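Local atomic coordinates of ancylostoma secreted protein 1 (PDB entry 3NT8), a protein that is probably associated with the transition of infective hookworm larvae to parasitism, and is a secreted protein built from two CAP domains. Residues 38-43 against 160-165. Sequence-based numbering, arbitrary orientation.
Sequences QAFLDF and LGCAYK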
ATOM      1  N   GLN A  38      -2.144 -19.326  19.372  1.00 17.68           N
ATOM      2  CA  GLN A  38      -3.549 -19.060  19.405  1.00 16.71           C
ATOM      3  C   GLN A  38      -3.707 -17.767  20.188  1.00 16.21           C
ATOM      4  O   GLN A  38      -4.519 -16.990  19.847  1.00 17.74           O
ATOM      5  CB  GLN A  38      -4.269 -20.256  20.049  1.00 16.57           C
ATOM      6  CG  GLN A  38      -5.802 -20.185  19.975  1.00 18.51           C
ATOM      7  CD  GLN A  38      -6.297 -20.519  18.587  1.00 17.44           C
ATOM      8  OE1 GLN A  38      -6.054 -21.633  18.105  1.00 22.69           O
ATOM      9  NE2 GLN A  38      -6.931 -19.555  17.901  1.00 18.76           N
ATOM     10  N   ALA A  39      -2.866 -17.494  21.189  1.00 15.79           N
ATOM     11  CA  ALA A  39      -2.992 -16.244  21.911  1.00 16.58           C
ATOM     12  C   ALA A  39      -2.521 -14.992  21.098  1.00 17.54           C
ATOM     13  O   ALA A  39      -3.113 -13.950  21.214  1.00 17.17           O
ATOM     14  CB  ALA A  39      -2.336 -16.315  23.259  1.00 16.08           C
ATOM     15  N   PHE A  40      -1.448 -15.112  20.326  1.00 17.10           N
ATOM     16  CA  PHE A  40      -1.091 -14.104  19.348  1.00 18.53           C
ATOM     17  C   PHE A  40      -2.196 -13.874  18.325  1.00 18.02           C
ATOM     18  O   PHE A  40      -2.585 -12.732  18.059  1.00 19.54           O
ATOM     19  CB  PHE A  40       0.188 -14.495  18.613  1.00 17.84           C
ATOM     20  CG  PHE A  40       1.431 -14.334  19.439  1.00 19.10           C
ATOM     21  CD1 PHE A  40       1.793 -13.093  19.936  1.00 20.24           C
ATOM     22  CD2 PHE A  40       2.248 -15.429  19.694  1.00 20.35           C
ATOM     23  CE1 PHE A  40       2.967 -12.973  20.686  1.00 19.70           C
ATOM     24  CE2 PHE A  40       3.403 -15.329  20.399  1.00 20.39           C
ATOM     25  CZ  PHE A  40       3.766 -14.105  20.906  1.00 20.64           C
ATOM     26  N   LEU A  41      -2.674 -14.944  17.724  1.00 18.31           N
ATOM     27  CA  LEU A  41      -3.628 -14.802  16.653  1.00 18.32           C
ATOM     28  C   LEU A  41      -4.947 -14.206  17.126  1.00 19.13           C
ATOM     29  O   LEU A  41      -5.488 -13.346  16.433  1.00 19.79           O
ATOM     30  CB  LEU A  41      -3.846 -16.133  15.976  1.00 17.86           C
ATOM     31  CG  LEU A  41      -4.727 -16.159  14.740  1.00 18.33           C
ATOM     32  CD1 LEU A  41      -4.093 -15.387  13.603  1.00 15.61           C
ATOM     33  CD2 LEU A  41      -5.034 -17.631  14.350  1.00 16.50           C
ATOM     34  N   ASP A  42      -5.488 -14.701  18.254  1.00 18.85           N
ATOM     35  CA  ASP A  42      -6.775 -14.247  18.772  1.00 17.86           C
ATOM     36  C   ASP A  42      -6.738 -12.776  19.190  1.00 17.05           C
ATOM     37  O   ASP A  42      -7.695 -11.997  18.940  1.00 16.60           O
ATOM     38  CB  ASP A  42      -7.173 -15.109  19.995  1.00 18.52           C
ATOM     39  CG  ASP A  42      -7.617 -16.501  19.609  1.00 20.81           C
ATOM     40  OD1 ASP A  42      -7.798 -16.778  18.389  1.00 19.39           O
ATOM     41  OD2 ASP A  42      -7.825 -17.310  20.542  1.00 24.41           O
ATOM     42  N   PHE A  43      -5.649 -12.379  19.845  1.00 14.70           N
ATOM     43  CA  PHE A  43      -5.565 -10.991  20.316  1.00 15.62           C
ATOM     44  C   PHE A  43      -5.642 -10.047  19.076  1.00 15.32           C
ATOM     45  O   PHE A  43      -6.305  -8.991  19.095  1.00 15.00           O
ATOM     46  CB  PHE A  43      -4.296 -10.768  21.159  1.00 14.99           C
ATOM     47  CG  PHE A  43      -4.271  -9.432  21.886  1.00 18.86           C
ATOM     48  CD1 PHE A  43      -4.446  -9.380  23.289  1.00 21.93           C
ATOM     49  CD2 PHE A  43      -4.059  -8.237  21.196  1.00 14.93           C
ATOM     50  CE1 PHE A  43      -4.436  -8.166  23.946  1.00 19.87           C
ATOM     51  CE2 PHE A  43      -4.052  -7.014  21.874  1.00 19.46           C
ATOM     52  CZ  PHE A  43      -4.213  -6.988  23.254  1.00 19.52           C
ATOM     53  N   LEU A 160       0.083 -13.386   9.612  1.00 19.95           N
ATOM     54  CA  LEU A 160       0.687 -13.054  10.896  1.00 21.78           C
ATOM     55  C   LEU A 160       1.742 -14.106  11.270  1.00 22.42           C
ATOM     56  O   LEU A 160       1.501 -15.299  11.066  1.00 23.18           O
ATOM     57  CB  LEU A 160      -0.388 -13.037  11.997  1.00 21.17           C
ATOM     58  CG  LEU A 160       0.141 -12.765  13.407  1.00 22.59           C
ATOM     59  CD1 LEU A 160       0.743 -11.403  13.488  1.00 23.48           C
ATOM     60  CD2 LEU A 160      -0.902 -12.976  14.533  1.00 24.63           C
ATOM     61  N   GLY A 161       2.880 -13.672  11.829  1.00 21.72           N
ATOM     62  CA  GLY A 161       3.872 -14.610  12.377  1.00 21.84           C
ATOM     63  C   GLY A 161       4.518 -14.057  13.631  1.00 21.98           C
ATOM     64  O   GLY A 161       5.134 -12.981  13.592  1.00 21.74           O
ATOM     65  N   CYS A 162       4.368 -14.765  14.750  1.00 20.84           N
ATOM     66  CA  CYS A 162       4.966 -14.268  15.999  1.00 21.32           C
ATOM     67  C   CYS A 162       5.800 -15.376  16.695  1.00 21.53           C
ATOM     68  O   CYS A 162       5.529 -16.575  16.478  1.00 20.96           O
ATOM     69  CB  CYS A 162       3.915 -13.708  16.978  1.00 20.46           C
ATOM     70  SG  CYS A 162       2.628 -12.586  16.406  1.00 20.60           S
ATOM     71  N   ALA A 163       6.752 -14.942  17.542  1.00 19.74           N
ATOM     72  CA  ALA A 163       7.626 -15.793  18.309  1.00 20.53           C
ATOM     73  C   ALA A 163       8.237 -15.006  19.491  1.00 20.59           C
ATOM     74  O   ALA A 163       8.345 -13.794  19.395  1.00 22.14           O
ATOM     75  CB  ALA A 163       8.744 -16.384  17.363  1.00 20.09           C
ATOM     76  N   TYR A 164       8.549 -15.663  20.620  1.00 20.45           N
ATOM     77  CA  TYR A 164       9.381 -15.074  21.689  1.00 19.85           C
ATOM     78  C   TYR A 164      10.661 -15.931  21.865  1.00 20.27           C
ATOM     79  O   TYR A 164      10.723 -17.028  21.350  1.00 21.08           O
ATOM     80  CB  TYR A 164       8.637 -14.882  23.008  1.00 19.87           C
ATOM     81  CG  TYR A 164       8.041 -16.167  23.546  1.00 19.80           C
ATOM     82  CD1 TYR A 164       8.862 -17.196  24.075  1.00 21.80           C
ATOM     83  CD2 TYR A 164       6.693 -16.390  23.458  1.00 18.07           C
ATOM     84  CE1 TYR A 164       8.317 -18.397  24.523  1.00 23.55           C
ATOM     85  CE2 TYR A 164       6.134 -17.582  23.889  1.00 25.83           C
ATOM     86  CZ  TYR A 164       6.959 -18.587  24.418  1.00 23.15           C
ATOM     87  OH  TYR A 164       6.415 -19.763  24.828  1.00 22.93           O
ATOM     88  N   LYS A 165      11.708 -15.370  22.478  1.00 21.03           N
ATOM     89  CA  LYS A 165      12.913 -16.098  22.851  1.00 21.84           C
ATOM     90  C   LYS A 165      13.402 -15.595  24.185  1.00 23.35           C
ATOM     91  O   LYS A 165      13.527 -14.398  24.345  1.00 23.99           O
ATOM     92  CB  LYS A 165      14.000 -15.893  21.818  1.00 22.93           C
ATOM     93  CG  LYS A 165      15.245 -16.721  22.015  1.00 20.88           C
ATOM     94  CD  LYS A 165      15.021 -18.207  21.851  1.00 16.58           C
ATOM     95  CE  LYS A 165      16.409 -18.893  22.032  1.00 23.30           C
ATOM     96  NZ  LYS A 165      16.459 -20.373  21.710  1.00 25.41           N
TER
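The carbonyl oxygen of Phe40 is hydrogen-bonded to His44 ND1, one turn further along the helix; across the contact, the Leu160 CD2 methyl lies 3.9 Å from Phe40 O. Here helix 34-52 packs on strand 159-167 in the α-β-α sandwich of the first CAP domain. The axes of segments 38-43 and 160-165 come within 9.0 Å, with 134° between their directions, and apolar side chains fill the space between them. Phe40 buries the most surface against the strand. With its CG anti to the carbonyl carbon (chi1 -74°), the ring lies against the strand, and one face receives Cys162 CB in a CH-pi contact 3.5 Å from the ring centroid, only 9° off the normal. Cys162 SG sits obliquely, 4.1 Å from the same centroid, as a sulfur-aromatic contact. A cysteine suits this place twice over: its side chain is small, with nothing but the sulfur beyond CB, so the ring can lie over CB, and that sulfur is tied to Cys175 on the adjacent strand by a disulfide. Trp74, Val173, Ile119 and Leu123 also touch the aromatic side chain, placing it in the core between sheet and helix 119-127. Strand alternation turns Leu160 and Cys162 to the helix, while the intervening Gly161 has no side chain. Beyond the seam, Tyr164 OH hydrogen-bonds Asp36, giving helix and strand a polar tie. Leucines continue the apolar seam: Leu41 CD1 meets Leu160 CD2 at 4.1 Å, the two side chains crossing at a slant, and the same Leu160 CD2 lies 3.9 Å from Leu41 CA.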